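Local structure of DNA helicase uvsW (1RIF) at residues R26-E32 with R50-Y56; G158-I163 with Q225-N231. The protein couples ATP hydrolysis to 3'-5' translocation and duplex DNA unwinding, and drives branch migration of Holliday junctions in phage T4 recombination-dependent repair. The protein carries 1 engineered substitution. One frame throughout, in Å; residues are numbered along the deposited sequence.

Contact 1 of 2, residues R26-E32 with R50-Y56; sequences RDFFSFE and RIRLLDY
A two-stranded antiparallel sheet in the N-terminal domain joins Ser30-Glu32 to Arg50-Arg52. Phe31 and Ile51 form its hydrogen-bonded pair: Ile51 N lies 2.7 Å from Phe31 O, and Phe31 N bonds back to Ile51 O. Phe31 CG sits between its backbone N and carbonyl carbon (chi1 62°). That torsion lays the ring face against Ile51, whose CB is 3.9 Å from the ring centroid. Ser30, Arg50 and Arg52 point to the other face, where Arg26 reaches in from helix 19-28. Arg50 grips Ser30 OG side-on with NE and NH2, each at 3.0 Å and in the guanidinium plane. Ser30 OG also donates to Asp27 O, which fixes its rotation. Arg52 NH1 meets the anti lone pair of Asp27 OD1 at 3.0 Å in a salt bridge. The Arg26 guanidinium lies over the face of that of Arg52, with planes 38° apart. Asp27 probably offsets this like-charge contact. Water 1 bridges Arg26 NE and Leu54 O. Phe29, just past helix 19-28, centres an inverse gamma turn, and its O accepts Leu53 N at 2.9 Å. Leu54 packs back on Phe22 and Leu25 of helix 19-28, while Phe29 and Leu53 touch Met270 of helix 269-276.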
# COMPACT_ATOMS: atom_id res chain seq x y z
N ARG A 26 17.18 -9.90 11.63
CA ARG A 26 17.72 -9.34 10.39
C ARG A 26 17.86 -10.41 9.31
O ARG A 26 17.71 -10.11 8.13
CB ARG A 26 19.08 -8.70 10.68
CG ARG A 26 19.78 -8.13 9.46
CD ARG A 26 21.05 -7.40 9.84
NE ARG A 26 21.80 -7.01 8.65
CZ ARG A 26 22.60 -7.83 7.95
NH1 ARG A 26 22.76 -9.09 8.34
NH2 ARG A 26 23.21 -7.39 6.86
N ASP A 27 18.15 -11.64 9.72
CA ASP A 27 18.27 -12.75 8.78
C ASP A 27 16.88 -13.26 8.44
O ASP A 27 16.61 -13.66 7.30
CB ASP A 27 19.11 -13.89 9.37
CG ASP A 27 20.57 -13.51 9.54
OD1 ASP A 27 21.03 -12.57 8.85
OD2 ASP A 27 21.27 -14.16 10.36
N PHE A 28 16.01 -13.25 9.44
CA PHE A 28 14.64 -13.70 9.29
C PHE A 28 13.93 -12.88 8.21
O PHE A 28 13.34 -13.42 7.29
CB PHE A 28 13.90 -13.58 10.63
CG PHE A 28 12.46 -14.05 10.59
CD1 PHE A 28 12.15 -15.39 10.42
CD2 PHE A 28 11.41 -13.14 10.72
CE1 PHE A 28 10.82 -15.83 10.38
CE2 PHE A 28 10.08 -13.56 10.67
CZ PHE A 28 9.78 -14.91 10.50
N PHE A 29 14.01 -11.55 8.33
CA PHE A 29 13.37 -10.66 7.37
C PHE A 29 14.25 -10.28 6.19
O PHE A 29 14.37 -9.11 5.84
CB PHE A 29 12.88 -9.40 8.09
CG PHE A 29 11.70 -9.64 8.98
CD1 PHE A 29 11.84 -9.61 10.37
CD2 PHE A 29 10.44 -9.93 8.43
CE1 PHE A 29 10.73 -9.87 11.21
CE2 PHE A 29 9.34 -10.18 9.25
CZ PHE A 29 9.48 -10.15 10.64
N SER A 30 14.87 -11.28 5.56
CA SER A 30 15.71 -11.04 4.41
C SER A 30 15.43 -12.12 3.37
O SER A 30 14.82 -13.15 3.68
CB SER A 30 17.19 -11.11 4.78
OG SER A 30 17.65 -12.46 4.77
N PHE A 31 15.86 -11.87 2.14
CA PHE A 31 15.68 -12.84 1.08
C PHE A 31 16.73 -12.60 0.02
O PHE A 31 17.31 -11.52 -0.07
CB PHE A 31 14.26 -12.77 0.50
CG PHE A 31 13.91 -11.45 -0.13
CD1 PHE A 31 14.22 -11.19 -1.46
CD2 PHE A 31 13.25 -10.46 0.61
CE1 PHE A 31 13.88 -9.97 -2.05
CE2 PHE A 31 12.91 -9.24 0.03
CZ PHE A 31 13.23 -8.99 -1.30
N GLU A 32 16.97 -13.63 -0.77
CA GLU A 32 17.95 -13.58 -1.83
C GLU A 32 17.41 -12.74 -2.98
O GLU A 32 16.30 -12.96 -3.45
CB GLU A 32 18.18 -15.01 -2.31
CG GLU A 32 19.52 -15.28 -2.92
CD GLU A 32 19.63 -16.73 -3.35
OE1 GLU A 32 19.12 -17.06 -4.45
OE2 GLU A 32 20.20 -17.53 -2.58
N ARG A 50 21.70 -10.39 -0.53
CA ARG A 50 20.42 -10.52 0.15
C ARG A 50 19.78 -9.18 0.46
O ARG A 50 20.47 -8.22 0.82
CB ARG A 50 20.57 -11.32 1.46
CG ARG A 50 21.10 -12.74 1.26
CD ARG A 50 21.00 -13.53 2.54
NE ARG A 50 19.61 -13.75 2.94
CZ ARG A 50 18.84 -14.75 2.49
NH1 ARG A 50 19.33 -15.63 1.63
NH2 ARG A 50 17.59 -14.86 2.92
N ILE A 51 18.47 -9.13 0.33
CA ILE A 51 17.71 -7.93 0.61
C ILE A 51 17.23 -8.02 2.04
O ILE A 51 16.59 -8.99 2.44
CB ILE A 51 16.54 -7.79 -0.38
CG1 ILE A 51 17.10 -7.40 -1.75
CG2 ILE A 51 15.52 -6.76 0.11
CD1 ILE A 51 16.13 -7.53 -2.88
N ARG A 52 17.58 -7.01 2.83
CA ARG A 52 17.23 -6.94 4.25
C ARG A 52 16.08 -5.94 4.47
O ARG A 52 16.25 -4.73 4.31
CB ARG A 52 18.47 -6.50 5.06
CG ARG A 52 19.37 -7.61 5.65
CD ARG A 52 19.76 -8.65 4.63
NE ARG A 52 20.97 -9.41 4.97
CZ ARG A 52 21.11 -10.29 5.96
NH1 ARG A 52 20.12 -10.59 6.79
NH2 ARG A 52 22.26 -10.94 6.10
N LEU A 53 14.90 -6.45 4.83
CA LEU A 53 13.77 -5.56 5.08
C LEU A 53 13.90 -4.92 6.48
O LEU A 53 13.28 -3.91 6.76
CB LEU A 53 12.44 -6.33 4.94
CG LEU A 53 12.17 -6.81 3.51
CD1 LEU A 53 10.91 -7.65 3.43
CD2 LEU A 53 12.04 -5.59 2.61
N LEU A 54 14.71 -5.53 7.34
CA LEU A 54 14.95 -4.99 8.68
C LEU A 54 16.34 -4.34 8.61
O LEU A 54 17.35 -5.03 8.56
CB LEU A 54 14.97 -6.13 9.71
CG LEU A 54 14.69 -5.81 11.18
CD1 LEU A 54 15.61 -6.64 12.04
CD2 LEU A 54 14.88 -4.32 11.47
N ASP A 55 16.39 -3.01 8.59
CA ASP A 55 17.68 -2.33 8.50
C ASP A 55 18.38 -2.24 9.86
O ASP A 55 17.87 -2.72 10.87
CB ASP A 55 17.50 -0.92 7.89
CG ASP A 55 16.74 0.03 8.81
OD1 ASP A 55 16.34 -0.38 9.91
OD2 ASP A 55 16.55 1.21 8.42
N TYR A 56 19.57 -1.65 9.88
CA TYR A 56 20.31 -1.52 11.13
C TYR A 56 19.70 -0.46 12.04
O TYR A 56 20.09 -0.33 13.20
CB TYR A 56 21.78 -1.20 10.86
CG TYR A 56 22.54 -2.38 10.31
CD1 TYR A 56 22.88 -2.46 8.96
CD2 TYR A 56 22.93 -3.43 11.15
CE1 TYR A 56 23.58 -3.54 8.45
CE2 TYR A 56 23.63 -4.52 10.65
CZ TYR A 56 23.95 -4.57 9.31
OH TYR A 56 24.66 -5.64 8.82
O HOH W 1 20.10 -4.85 7.71
O HOH W 2 16.66 -7.86 7.19
O HOH W 3 23.30 -12.74 7.56
O HOH W 4 21.90 -15.96 0.03

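Contact 2 of 2, residues G158-I163 with Q225-N231; sequences GKILII and QFGMMMN
Leu161 lies over one face of the Phe226 ring, the two side chains meeting at a slant. Leu161 CB stands 3.7 Å from the ring centroid, 20° off the normal, in a CH-pi contact. The opposite face carries Gln225 CG, so the ring is held between its own neighbour in sequence and the adjacent strand. Phe226 CG is anti to its carbonyl carbon (chi1 -60°), which turns the ring back across Lys159 and Leu161. Farther along the same face, Leu161 and Met229 run side by side and point the same way, with Leu161 CD1 3.9 Å from Met229 CG. Ile160, Ile162, Met228 and Met230 occupy the other face. There Ile160 and Met230 also lie alongside each other, and Ile160 CG2 touches Met230 CE at 3.5 Å.

These are neighbouring parallel strands in the central sheet of the RecA-like ATPase domain of an SF2 helicase. The second strand runs directly into the predicted DEAH box, which starts at Asp232. Backbone bonds alternate from strand to strand: Leu161 N to Met228 O, Met230 N to Leu161 O, and Ile163 N to Met230 O at 2.6 Å.

A beta bulge breaks the register between Lys159 and Ile160. At this point Lys159 O accepts Gly227 N at 2.8 Å and, weakly, Met228 N at 3.4 Å. Lys159 N reaches Gln225 O at 3.0 Å. The extended Lys159 side chain crosses that of Gln225 at an angle, and its NZ bonds to Asn203 O.

Helix 141-155 covers the Ile160 and Met230 face through Tyr152 and Gln145. Strand 207-210 pairs with the far edge of 159-163, and strand 254-258 flanks 226-232, where Met228 and Met230 both touch Phe256.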
# COMPACT_ATOMS: atom_id res chain seq x y z
N GLY A 158 -5.63 14.40 4.33
CA GLY A 158 -4.53 14.22 3.39
C GLY A 158 -4.94 14.02 1.93
O GLY A 158 -6.04 14.38 1.51
N LYS A 159 -4.03 13.46 1.15
CA LYS A 159 -4.29 13.18 -0.26
C LYS A 159 -4.26 11.68 -0.50
O LYS A 159 -3.83 10.91 0.38
CB LYS A 159 -3.25 13.86 -1.15
CG LYS A 159 -3.46 15.35 -1.31
CD LYS A 159 -2.47 15.89 -2.32
CE LYS A 159 -2.71 17.36 -2.61
NZ LYS A 159 -1.69 17.85 -3.57
N ILE A 160 -4.71 11.28 -1.68
CA ILE A 160 -4.73 9.87 -2.07
C ILE A 160 -3.85 9.68 -3.31
O ILE A 160 -4.00 10.40 -4.31
CB ILE A 160 -6.18 9.39 -2.41
CG1 ILE A 160 -7.13 9.70 -1.24
CG2 ILE A 160 -6.18 7.90 -2.67
CD1 ILE A 160 -8.18 10.77 -1.57
N LEU A 161 -2.92 8.72 -3.23
CA LEU A 161 -2.01 8.41 -4.34
C LEU A 161 -2.45 7.08 -4.92
O LEU A 161 -2.55 6.09 -4.19
CB LEU A 161 -0.57 8.26 -3.86
CG LEU A 161 0.62 8.48 -4.82
CD1 LEU A 161 1.71 7.50 -4.44
CD2 LEU A 161 0.24 8.29 -6.27
N ILE A 162 -2.71 7.05 -6.22
CA ILE A 162 -3.12 5.83 -6.89
C ILE A 162 -2.08 5.56 -7.97
O ILE A 162 -1.86 6.40 -8.84
CB ILE A 162 -4.51 5.99 -7.52
CG1 ILE A 162 -5.49 6.48 -6.44
CG2 ILE A 162 -5.00 4.65 -8.09
CD1 ILE A 162 -6.86 6.78 -6.98
N ILE A 163 -1.44 4.40 -7.90
CA ILE A 163 -0.40 4.02 -8.87
C ILE A 163 -0.96 2.98 -9.85
O ILE A 163 -1.47 1.95 -9.44
CB ILE A 163 0.85 3.43 -8.13
CG1 ILE A 163 1.36 4.43 -7.09
CG2 ILE A 163 1.97 3.10 -9.14
CD1 ILE A 163 2.57 3.96 -6.26
N GLN A 225 2.50 14.00 1.98
CA GLN A 225 1.15 14.51 1.80
C GLN A 225 0.07 13.46 1.64
O GLN A 225 -1.11 13.78 1.67
CB GLN A 225 1.10 15.44 0.59
CG GLN A 225 1.59 14.79 -0.70
CD GLN A 225 1.64 15.78 -1.85
OE1 GLN A 225 2.49 15.67 -2.74
NE2 GLN A 225 0.72 16.74 -1.85
N PHE A 226 0.46 12.20 1.47
CA PHE A 226 -0.54 11.15 1.27
C PHE A 226 -0.99 10.38 2.50
O PHE A 226 -0.17 9.94 3.30
CB PHE A 226 -0.05 10.18 0.19
CG PHE A 226 0.19 10.84 -1.13
CD1 PHE A 226 1.48 11.17 -1.54
CD2 PHE A 226 -0.88 11.19 -1.94
CE1 PHE A 226 1.69 11.86 -2.73
CE2 PHE A 226 -0.68 11.88 -3.14
CZ PHE A 226 0.61 12.22 -3.54
N GLY A 227 -2.31 10.24 2.64
CA GLY A 227 -2.87 9.51 3.76
C GLY A 227 -3.29 8.12 3.32
O GLY A 227 -3.42 7.19 4.13
N MET A 228 -3.52 7.97 2.02
CA MET A 228 -3.91 6.70 1.44
C MET A 228 -3.20 6.51 0.11
O MET A 228 -3.01 7.47 -0.63
CB MET A 228 -5.43 6.64 1.22
CG MET A 228 -5.91 5.36 0.56
SD MET A 228 -7.70 5.34 0.23
CE MET A 228 -8.34 4.94 1.87
N MET A 229 -2.80 5.28 -0.18
CA MET A 229 -2.11 4.95 -1.43
C MET A 229 -2.59 3.58 -1.91
O MET A 229 -2.77 2.65 -1.11
CB MET A 229 -0.59 4.93 -1.21
CG MET A 229 0.27 4.54 -2.42
SD MET A 229 0.44 2.74 -2.71
CE MET A 229 1.52 2.27 -1.38
N MET A 230 -2.81 3.48 -3.21
CA MET A 230 -3.25 2.24 -3.84
C MET A 230 -2.42 1.96 -5.09
O MET A 230 -2.04 2.87 -5.83
CB MET A 230 -4.72 2.36 -4.28
CG MET A 230 -5.73 2.58 -3.19
SD MET A 230 -7.27 3.14 -3.94
CE MET A 230 -7.52 4.68 -3.10
N ASN A 231 -2.15 0.67 -5.32
CA ASN A 231 -1.41 0.25 -6.50
C ASN A 231 -2.17 -0.91 -7.14
O ASN A 231 -2.19 -2.02 -6.61
CB ASN A 231 0.01 -0.18 -6.12
CG ASN A 231 0.83 -0.67 -7.32
OD1 ASN A 231 0.57 -0.30 -8.47
ND2 ASN A 231 1.83 -1.49 -7.05

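Overall arrangement
From the N terminus, the chain passes through helix 19-28 into the first strand of contact 1. A loop of 17 residues, which includes helix 40-43, returns it to Arg50-Tyr56. Contact 1 has closed well before contact 2 opens. The two follow in series and neither nest nor cross. Contact 2 closes a longer excursion of 61 residues, through helix 167-180 and strands 188-190 and 207-210, before 226-232 lines up beside 159-163. Contact 1 belongs to the N-terminal domain and contact 2 to the ATP-binding helicase domain. The C-terminal helicase domain of the full protein lies outside this chain. Their centres lie about 27 Å apart. Helix 269-276 brings the ATPase side against contact 1.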